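Local coordinates for sensor protein (Shewanella oneidensis, PDB 3LIC) that is probably a membrane-bound histidine kinase of two-component signalling whose extracellular PDC-fold domain would sense an outside stimulus, at residues P70-K80 against F160-R171; K238-V246 against V257-F266. All coordinates share one frame; numbering follows the deposited sequence.

Interaction 1: residues P70-K80 against F160-R171; sequences PDFFGSAIAFK and FGVTTVDLALDR. With EDO (1,2-ethanediol), chain B.
The F72 ring carries V165 on one face: CG1 sits 3.6 Å from the ring centroid, a CH-pi contact 20° off the normal, while L167 CD2 comes in obliquely at CD1. V165 CG1 gets there by standing anti to its own backbone N (chi1 180°). F73 has D166 CB at its ring edge and A168 CB obliquely beside CD1. The R171 guanidinium takes P70 O at its edge, in plane, with NH1 2.7 Å away and the bond nearly straight at 165°. D71 OD1 lies well out of that plane, so its long salt bridge to NH2 is a matter of charge; a water bonded to OD1 links the pair, weakly on the NH2 side, and Q175 holds OD1 as well. Replacing R171 with an alanine would probably leave P70 O without this donor and D71 without its nearby positive charge.

From this end an antiparallel pair of central strands runs on through the PDC sheet. It is broken by a classic beta bulge, where F73 N gives D166 O a 2.8 Å bond and G74 N a weak one. Past the bulge, side chains replace part of the ladder: S75 OG bonds T164 O, and T164 OG1 accepts from A76 N at 2.8 Å. T164 OG1 and D166 OD1 thus form a polar patch, bridged by a 1,2-ethanediol probably from the crystallisation liquor: OG1 donates to its O1, and its O2 to OD1.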
loop_
_atom_site.group_PDB
_atom_site.type_symbol
_atom_site.label_atom_id
_atom_site.label_comp_id
_atom_site.label_asym_id
_atom_site.label_seq_id
_atom_site.Cartn_x
_atom_site.Cartn_y
_atom_site.Cartn_z
ATOM N N PRO A 70 -13.080 6.179 5.599
ATOM C CA PRO A 70 -12.880 6.888 4.306
ATOM C C PRO A 70 -11.545 6.562 3.631
ATOM O O PRO A 70 -11.472 6.612 2.396
ATOM C CB PRO A 70 -12.875 8.377 4.704
ATOM C CG PRO A 70 -13.848 8.420 5.980
ATOM C CD PRO A 70 -13.485 7.084 6.709
ATOM N N ASP A 71 -10.479 6.276 4.402
ATOM C CA ASP A 71 -9.161 5.986 3.787
ATOM C C ASP A 71 -9.055 4.654 3.094
ATOM O O ASP A 71 -8.117 4.514 2.290
ATOM C CB ASP A 71 -8.029 6.043 4.798
ATOM C CG ASP A 71 -7.725 7.462 5.217
ATOM O OD1 ASP A 71 -7.660 8.352 4.317
ATOM O OD2 ASP A 71 -7.554 7.686 6.431
ATOM N N PHE A 72 -9.955 3.685 3.401
ATOM C CA PHE A 72 -9.868 2.333 2.780
ATOM C C PHE A 72 -10.523 2.330 1.407
ATOM O O PHE A 72 -11.547 2.914 1.208
ATOM C CB PHE A 72 -10.464 1.209 3.649
ATOM C CG PHE A 72 -9.914 1.146 5.094
ATOM C CD1 PHE A 72 -8.677 1.668 5.420
ATOM C CD2 PHE A 72 -10.611 0.472 6.074
ATOM C CE1 PHE A 72 -8.156 1.565 6.695
ATOM C CE2 PHE A 72 -10.115 0.363 7.385
ATOM C CZ PHE A 72 -8.868 0.963 7.692
ATOM N N PHE A 73 -9.900 1.693 0.432
ATOM C CA PHE A 73 -10.493 1.597 -0.872
ATOM C C PHE A 73 -11.492 0.429 -0.925
ATOM O O PHE A 73 -12.591 0.533 -1.497
ATOM C CB PHE A 73 -9.398 1.349 -1.913
ATOM C CG PHE A 73 -9.951 1.168 -3.276
ATOM C CD1 PHE A 73 -10.433 2.296 -3.994
ATOM C CD2 PHE A 73 -10.067 -0.121 -3.847
ATOM C CE1 PHE A 73 -11.002 2.140 -5.244
ATOM C CE2 PHE A 73 -10.662 -0.287 -5.105
ATOM C CZ PHE A 73 -11.142 0.868 -5.794
ATOM N N GLY A 74 -11.127 -0.688 -0.319
ATOM C CA GLY A 74 -11.905 -1.896 -0.483
ATOM C C GLY A 74 -11.582 -2.926 0.608
ATOM O O GLY A 74 -10.560 -2.841 1.275
ATOM N N SER A 75 -12.457 -3.898 0.793
ATOM C CA SER A 75 -12.163 -4.953 1.757
ATOM C C SER A 75 -12.743 -6.288 1.320
ATOM O O SER A 75 -13.828 -6.330 0.756
ATOM C CB SER A 75 -12.665 -4.506 3.145
ATOM O OG SER A 75 -12.689 -5.628 4.013
ATOM N N ALA A 76 -12.029 -7.375 1.507
ATOM C CA ALA A 76 -12.573 -8.670 1.086
ATOM C C ALA A 76 -12.631 -9.679 2.248
ATOM O O ALA A 76 -11.814 -9.604 3.196
ATOM C CB ALA A 76 -11.719 -9.269 -0.070
ATOM N N ILE A 77 -13.538 -10.652 2.130
ATOM C CA ILE A 77 -13.528 -11.822 2.990
ATOM C C ILE A 77 -13.486 -13.046 2.099
ATOM O O ILE A 77 -14.481 -13.384 1.476
ATOM C CB ILE A 77 -14.778 -11.915 3.854
ATOM C CG1 ILE A 77 -14.846 -10.699 4.784
ATOM C CG2 ILE A 77 -14.797 -13.348 4.620
ATOM C CD1 ILE A 77 -16.093 -10.691 5.638
ATOM N N ALA A 78 -12.328 -13.723 2.060
ATOM C CA ALA A 78 -12.038 -14.705 1.038
ATOM C C ALA A 78 -11.780 -16.074 1.704
ATOM O O ALA A 78 -11.000 -16.155 2.647
ATOM C CB ALA A 78 -10.870 -14.236 0.232
ATOM N N PHE A 79 -12.484 -17.129 1.284
ATOM C CA PHE A 79 -12.408 -18.445 2.001
ATOM C C PHE A 79 -11.553 -19.454 1.223
ATOM O O PHE A 79 -11.481 -19.365 -0.001
ATOM C CB PHE A 79 -13.819 -19.059 2.279
ATOM C CG PHE A 79 -14.680 -18.213 3.194
ATOM C CD1 PHE A 79 -14.670 -18.407 4.571
ATOM C CD2 PHE A 79 -15.438 -17.205 2.688
ATOM C CE1 PHE A 79 -15.431 -17.609 5.386
ATOM C CE2 PHE A 79 -16.211 -16.397 3.506
ATOM C CZ PHE A 79 -16.212 -16.604 4.847
ATOM N N LYS A 80 -10.897 -20.377 1.926
ATOM C CA LYS A 80 -10.249 -21.514 1.259
ATOM C C LYS A 80 -11.218 -22.237 0.299
ATOM O O LYS A 80 -12.410 -22.303 0.565
ATOM C CB LYS A 80 -9.794 -22.527 2.285
ATOM C CG LYS A 80 -8.340 -22.592 2.551
ATOM C CD LYS A 80 -8.082 -23.802 3.474
ATOM C CE LYS A 80 -6.600 -24.158 3.549
ATOM N NZ LYS A 80 -5.888 -23.241 4.468
ATOM N N PHE A 160 -9.310 -20.893 7.812
ATOM C CA PHE A 160 -10.184 -21.101 6.661
ATOM C C PHE A 160 -10.355 -19.928 5.676
ATOM O O PHE A 160 -11.092 -20.041 4.716
ATOM C CB PHE A 160 -11.508 -21.845 7.033
ATOM C CG PHE A 160 -12.323 -21.213 8.137
ATOM C CD1 PHE A 160 -13.617 -20.735 7.876
ATOM C CD2 PHE A 160 -11.833 -21.128 9.437
ATOM C CE1 PHE A 160 -14.398 -20.133 8.871
ATOM C CE2 PHE A 160 -12.614 -20.531 10.463
ATOM C CZ PHE A 160 -13.909 -20.035 10.178
ATOM N N GLY A 161 -9.633 -18.821 5.891
ATOM C CA GLY A 161 -9.564 -17.725 4.935
ATOM C C GLY A 161 -8.747 -16.509 5.325
ATOM O O GLY A 161 -8.041 -16.513 6.316
ATOM N N VAL A 162 -8.878 -15.423 4.570
ATOM C CA VAL A 162 -8.331 -14.111 4.997
ATOM C C VAL A 162 -9.379 -12.986 4.850
ATOM O O VAL A 162 -10.300 -13.075 4.018
ATOM C CB VAL A 162 -7.152 -13.787 4.108
ATOM C CG1 VAL A 162 -6.083 -14.947 4.121
ATOM C CG2 VAL A 162 -7.620 -13.572 2.638
ATOM N N THR A 163 -9.270 -11.926 5.638
ATOM C CA THR A 163 -9.967 -10.685 5.361
ATOM C C THR A 163 -8.877 -9.667 4.963
ATOM O O THR A 163 -7.701 -9.860 5.292
ATOM C CB THR A 163 -10.765 -10.186 6.538
ATOM O OG1 THR A 163 -9.877 -9.726 7.565
ATOM C CG2 THR A 163 -11.615 -11.320 7.133
ATOM N N THR A 164 -9.246 -8.616 4.245
ATOM C CA THR A 164 -8.241 -7.772 3.615
ATOM C C THR A 164 -8.654 -6.360 3.768
ATOM O O THR A 164 -9.824 -6.086 4.031
ATOM C CB THR A 164 -8.075 -8.021 2.080
ATOM O OG1 THR A 164 -9.277 -7.665 1.396
ATOM C CG2 THR A 164 -7.640 -9.490 1.741
ATOM N N VAL A 165 -7.722 -5.445 3.593
ATOM C CA VAL A 165 -8.086 -4.035 3.379
ATOM C C VAL A 165 -7.198 -3.633 2.180
ATOM O O VAL A 165 -6.003 -4.018 2.114
ATOM C CB VAL A 165 -7.856 -3.124 4.657
ATOM C CG1 VAL A 165 -8.225 -1.708 4.417
ATOM C CG2 VAL A 165 -8.822 -3.517 5.756
ATOM N N ASP A 166 -7.794 -2.947 1.193
ATOM C CA ASP A 166 -7.072 -2.383 0.041
ATOM C C ASP A 166 -6.896 -0.883 0.235
ATOM O O ASP A 166 -7.836 -0.168 0.653
ATOM C CB ASP A 166 -7.857 -2.603 -1.286
ATOM C CG ASP A 166 -8.078 -4.073 -1.605
ATOM O OD1 ASP A 166 -9.003 -4.372 -2.400
ATOM O OD2 ASP A 166 -7.308 -4.926 -1.072
ATOM N N LEU A 167 -5.703 -0.404 -0.119
ATOM C CA LEU A 167 -5.440 1.016 -0.145
ATOM C C LEU A 167 -5.121 1.407 -1.592
ATOM O O LEU A 167 -4.180 0.883 -2.174
ATOM C CB LEU A 167 -4.241 1.353 0.750
ATOM C CG LEU A 167 -4.359 1.050 2.249
ATOM C CD1 LEU A 167 -3.030 1.581 2.866
ATOM C CD2 LEU A 167 -5.569 1.767 2.898
ATOM N N ALA A 168 -5.897 2.329 -2.169
ATOM C CA ALA A 168 -5.704 2.705 -3.578
ATOM C C ALA A 168 -4.431 3.554 -3.693
ATOM O O ALA A 168 -4.285 4.550 -2.948
ATOM C CB ALA A 168 -6.921 3.503 -4.072
ATOM N N LEU A 169 -3.506 3.215 -4.591
ATOM C CA LEU A 169 -2.287 4.021 -4.627
ATOM C C LEU A 169 -2.527 5.429 -5.047
ATOM O O LEU A 169 -1.801 6.320 -4.585
ATOM C CB LEU A 169 -1.221 3.458 -5.577
ATOM C CG LEU A 169 -0.793 2.013 -5.397
ATOM C CD1 LEU A 169 0.440 1.820 -6.276
ATOM C CD2 LEU A 169 -0.480 1.609 -4.020
ATOM N N ASP A 170 -3.464 5.661 -5.967
ATOM C CA ASP A 170 -3.728 7.064 -6.393
ATOM C C ASP A 170 -4.011 8.003 -5.227
ATOM O O ASP A 170 -3.816 9.218 -5.328
ATOM C CB ASP A 170 -4.882 7.165 -7.426
ATOM C CG ASP A 170 -4.449 6.661 -8.830
ATOM O OD1 ASP A 170 -3.209 6.476 -9.084
ATOM O OD2 ASP A 170 -5.341 6.437 -9.685
ATOM N N ARG A 171 -4.452 7.459 -4.109
ATOM C CA ARG A 171 -4.760 8.339 -2.971
ATOM C C ARG A 171 -3.608 8.683 -2.041
ATOM O O ARG A 171 -3.739 9.580 -1.206
ATOM C CB ARG A 171 -5.901 7.755 -2.160
ATOM C CG ARG A 171 -7.175 7.754 -2.937
ATOM C CD ARG A 171 -8.344 7.301 -2.086
ATOM N NE ARG A 171 -8.511 8.294 -1.026
ATOM C CZ ARG A 171 -9.359 8.142 -0.001
ATOM N NH1 ARG A 171 -10.105 7.034 0.084
ATOM N NH2 ARG A 171 -9.460 9.089 0.918
HETATM C C1 EDO B . -8.291 -8.142 -2.278
HETATM O O1 EDO B . -8.537 -7.324 -1.113
HETATM C C2 EDO B . -8.901 -7.550 -3.546
HETATM O O2 EDO B . -8.164 -6.363 -3.930
HETATM O O HOH W 1 -7.367 3.827 -0.242
HETATM O O HOH W 2 -9.827 9.648 3.794
#

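Interaction 2: residues K238-V246 against V257-F266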
loop_
_atom_site.group_PDB
_atom_site.type_symbol
_atom_site.label_atom_id
_atom_site.label_comp_id
_atom_site.label_asym_id
_atom_site.label_seq_id
_atom_site.Cartn_x
_atom_site.Cartn_y
_atom_site.Cartn_z
ATOM N N LYS A 238 15.818 12.434 -17.843
ATOM C CA LYS A 238 15.935 13.611 -18.702
ATOM C C LYS A 238 17.060 14.504 -18.239
ATOM O O LYS A 238 17.315 15.571 -18.825
ATOM C CB LYS A 238 14.629 14.400 -18.749
ATOM C CG LYS A 238 13.475 13.681 -19.505
ATOM C CD LYS A 238 12.502 12.865 -18.568
ATOM C CE LYS A 238 11.023 12.907 -19.082
ATOM N NZ LYS A 238 10.854 12.628 -20.558
ATOM N N GLY A 239 17.726 14.072 -17.163
ATOM C CA GLY A 239 18.850 14.818 -16.620
ATOM C C GLY A 239 18.425 15.995 -15.755
ATOM O O GLY A 239 19.184 16.950 -15.570
ATOM N N THR A 240 17.212 15.941 -15.211
ATOM C CA THR A 240 16.831 16.938 -14.210
ATOM C C THR A 240 17.400 16.549 -12.825
ATOM O O THR A 240 17.244 15.401 -12.382
ATOM C CB THR A 240 15.298 17.084 -14.127
ATOM O OG1 THR A 240 14.779 17.252 -15.447
ATOM C CG2 THR A 240 14.880 18.279 -13.208
ATOM N N VAL A 241 18.065 17.497 -12.162
ATOM C CA VAL A 241 18.574 17.288 -10.790
ATOM C C VAL A 241 17.494 17.564 -9.732
ATOM O O VAL A 241 16.841 18.622 -9.772
ATOM C CB VAL A 241 19.778 18.240 -10.497
ATOM C CG1 VAL A 241 20.503 17.836 -9.200
ATOM C CG2 VAL A 241 20.744 18.179 -11.651
ATOM N N TYR A 242 17.318 16.629 -8.801
ATOM C CA TYR A 242 16.394 16.786 -7.681
ATOM C C TYR A 242 17.188 16.875 -6.394
ATOM O O TYR A 242 18.221 16.239 -6.274
ATOM C CB TYR A 242 15.474 15.567 -7.575
ATOM C CG TYR A 242 14.483 15.463 -8.690
ATOM C CD1 TYR A 242 13.152 15.838 -8.506
ATOM C CD2 TYR A 242 14.866 14.988 -9.916
ATOM C CE1 TYR A 242 12.231 15.754 -9.545
ATOM C CE2 TYR A 242 13.989 14.902 -10.933
ATOM C CZ TYR A 242 12.672 15.277 -10.754
ATOM O OH TYR A 242 11.807 15.153 -11.809
ATOM N N LEU A 243 16.670 17.604 -5.416
ATOM C CA LEU A 243 17.070 17.407 -4.049
ATOM C C LEU A 243 16.008 16.503 -3.406
ATOM O O LEU A 243 14.805 16.666 -3.673
ATOM C CB LEU A 243 17.178 18.780 -3.333
ATOM C CG LEU A 243 18.554 19.499 -3.352
ATOM C CD1 LEU A 243 19.236 19.495 -4.685
ATOM C CD2 LEU A 243 18.401 20.910 -2.802
ATOM N N ALA A 244 16.433 15.535 -2.593
ATOM C CA ALA A 244 15.510 14.485 -2.082
ATOM C C ALA A 244 15.779 14.234 -0.622
ATOM O O ALA A 244 16.915 14.411 -0.129
ATOM C CB ALA A 244 15.681 13.212 -2.836
ATOM N N SER A 245 14.737 13.839 0.077
ATOM C CA SER A 245 14.857 13.496 1.456
ATOM C C SER A 245 14.100 12.212 1.666
ATOM O O SER A 245 12.946 12.098 1.255
ATOM C CB SER A 245 14.277 14.606 2.316
ATOM O OG SER A 245 14.373 14.281 3.663
ATOM N N VAL A 246 14.745 11.260 2.340
ATOM C CA VAL A 246 14.239 9.926 2.560
ATOM C C VAL A 246 13.931 9.849 4.029
ATOM O O VAL A 246 14.766 10.204 4.837
ATOM C CB VAL A 246 15.359 8.888 2.288
ATOM C CG1 VAL A 246 14.922 7.427 2.655
ATOM C CG2 VAL A 246 15.866 8.999 0.861
ATOM N N VAL A 257 10.057 9.010 0.131
ATOM C CA VAL A 257 11.024 9.923 -0.460
ATOM C C VAL A 257 10.309 11.173 -0.975
ATOM O O VAL A 257 9.394 11.063 -1.776
ATOM C CB VAL A 257 11.721 9.269 -1.667
ATOM C CG1 VAL A 257 12.806 10.219 -2.255
ATOM C CG2 VAL A 257 12.291 7.898 -1.280
ATOM N N VAL A 258 10.715 12.344 -0.503
ATOM C CA VAL A 258 10.228 13.623 -1.064
ATOM C C VAL A 258 11.360 14.247 -1.899
ATOM O O VAL A 258 12.488 14.378 -1.445
ATOM C CB VAL A 258 9.836 14.623 0.052
ATOM C CG1 VAL A 258 9.323 15.954 -0.564
ATOM C CG2 VAL A 258 8.778 13.990 1.013
HETATM N N MSE A 259 11.065 14.607 -3.128
HETATM C CA MSE A 259 12.077 15.099 -4.058
HETATM C C MSE A 259 11.416 16.198 -4.859
HETATM O O MSE A 259 10.256 16.044 -5.263
HETATM C CB MSE A 259 12.535 13.983 -4.975
HETATM C CG MSE A 259 11.478 13.536 -5.903
HETATM SE SE MSE A 259 11.652 11.626 -6.388
HETATM C CE MSE A 259 10.364 10.931 -5.117
ATOM N N VAL A 260 12.133 17.310 -5.070
ATOM C CA VAL A 260 11.634 18.414 -5.899
ATOM C C VAL A 260 12.768 18.855 -6.838
ATOM O O VAL A 260 13.938 18.842 -6.457
ATOM C CB VAL A 260 11.175 19.592 -5.012
ATOM C CG1 VAL A 260 10.508 20.741 -5.841
ATOM C CG2 VAL A 260 10.261 19.097 -3.883
ATOM N N PRO A 261 12.444 19.184 -8.093
ATOM C CA PRO A 261 13.588 19.593 -8.950
ATOM C C PRO A 261 14.331 20.755 -8.314
ATOM O O PRO A 261 13.719 21.634 -7.717
ATOM C CB PRO A 261 12.943 20.026 -10.251
ATOM C CG PRO A 261 11.547 19.187 -10.267
ATOM C CD PRO A 261 11.144 19.105 -8.814
ATOM N N LYS A 262 15.658 20.722 -8.394
ATOM C CA LYS A 262 16.468 21.772 -7.809
ATOM C C LYS A 262 16.166 23.193 -8.350
ATOM O O LYS A 262 16.147 24.149 -7.568
ATOM C CB LYS A 262 17.965 21.449 -8.004
ATOM C CG LYS A 262 18.826 22.425 -7.260
ATOM C CD LYS A 262 20.283 21.972 -7.249
ATOM C CE LYS A 262 20.992 22.417 -8.546
ATOM N NZ LYS A 262 22.391 21.878 -8.710
ATOM N N HIS A 263 15.980 23.358 -9.667
ATOM C CA HIS A 263 15.700 24.689 -10.269
ATOM C C HIS A 263 14.537 25.352 -9.557
ATOM O O HIS A 263 14.562 26.536 -9.188
ATOM C CB HIS A 263 15.418 24.596 -11.808
ATOM C CG HIS A 263 14.303 23.656 -12.222
ATOM N ND1 HIS A 263 12.961 23.984 -12.123
ATOM C CD2 HIS A 263 14.342 22.445 -12.841
ATOM C CE1 HIS A 263 12.224 23.005 -12.610
ATOM N NE2 HIS A 263 13.034 22.058 -13.053
ATOM N N GLU A 264 13.500 24.539 -9.385
ATOM C CA GLU A 264 12.246 24.939 -8.765
ATOM C C GLU A 264 12.450 25.208 -7.277
ATOM O O GLU A 264 11.937 26.191 -6.756
ATOM C CB GLU A 264 11.182 23.834 -8.966
ATOM C CG GLU A 264 10.055 23.924 -7.978
ATOM C CD GLU A 264 8.963 22.829 -8.141
ATOM O OE1 GLU A 264 8.981 22.032 -9.124
ATOM O OE2 GLU A 264 8.067 22.824 -7.272
ATOM N N LEU A 265 13.191 24.358 -6.577
ATOM C CA LEU A 265 13.390 24.667 -5.157
ATOM C C LEU A 265 14.130 26.016 -4.997
ATOM O O LEU A 265 13.704 26.866 -4.169
ATOM C CB LEU A 265 14.111 23.548 -4.393
ATOM C CG LEU A 265 13.305 22.281 -4.146
ATOM C CD1 LEU A 265 14.222 21.190 -3.565
ATOM C CD2 LEU A 265 12.138 22.614 -3.188
ATOM N N PHE A 266 15.227 26.199 -5.769
ATOM C CA PHE A 266 15.952 27.504 -5.761
ATOM C C PHE A 266 15.066 28.683 -6.213
ATOM O O PHE A 266 14.986 29.686 -5.529
ATOM C CB PHE A 266 17.281 27.445 -6.536
ATOM C CG PHE A 266 18.369 26.707 -5.792
ATOM C CD1 PHE A 266 18.292 25.333 -5.590
ATOM C CD2 PHE A 266 19.463 27.392 -5.248
ATOM C CE1 PHE A 266 19.302 24.629 -4.881
ATOM C CE2 PHE A 266 20.494 26.678 -4.529
ATOM C CZ PHE A 266 20.401 25.313 -4.341
#
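Y242 lies alongside P261, both side chains pointing the same way, at one end of an antiparallel beta hairpin, strands 241-248 and 255-261, whose second strand runs straight into helix 262-268. This end is the tightly packed part. P261 is the N-cap of that helix. Its CG comes to 3.6 Å from Y242 CE1, and its CA makes an off-centre CH-pi contact with the ring. M259 adds a Met-aromatic contact: its selenium, a selenomethionine atom, stands above the Y242 ring face at a distance, 5.4 Å from the centroid. M259 CG, held between its backbone N and carbonyl carbon (chi1 67°), comes within 3.9 Å of Y242 CD1. F234 of the next strand stacks on the same tyrosine. L243, the most extensively covered residue here, fits its CB against L265 CD1 at 3.8 Å and its CD1 against the aliphatic part of K262; Y11 of the long N-terminal helix touches it too.

Farther along the hairpin, A244 CB meets M259 CB on the sheet face that also carries V246 and V257, and F220 of helix 218-226 covers that face. Though buried, V246 CG2 and V257 CG2 stay a slack 4.3 Å apart. S245 and V258 exchange two backbone bonds, and S245 OG is bonded to Q231 and S18.

The solvent side is the outer rim, where H263 is exposed and T240 CG2 brushes P261 CB at 3.9 Å. Beside it the backbone still holds: K262 N reaches V241 O at 2.8 Å, along a nearly linear N-H...O angle of 177°.

In the fold
Interaction 1 comes first along the chain and closes before interaction 2 opens. Their centres are 34 Å apart, on opposite sides of the chain's centre, and their nearest atoms about 12 Å, so neither touches the other. Each joins neighbouring strands of a different antiparallel sheet: 74-79 with 161-168 in the six-stranded one, 241-248 with 255-261 in the five-stranded one. Helix 2-46 runs past both, touching V165 in interaction 1 and L243 in interaction 2. This is consistent with a double PDC sensor, and the shared helix gives the modules a common spine. Interaction 2 leads into helix 262-268 near the modelled C-terminus, probably on the membrane side.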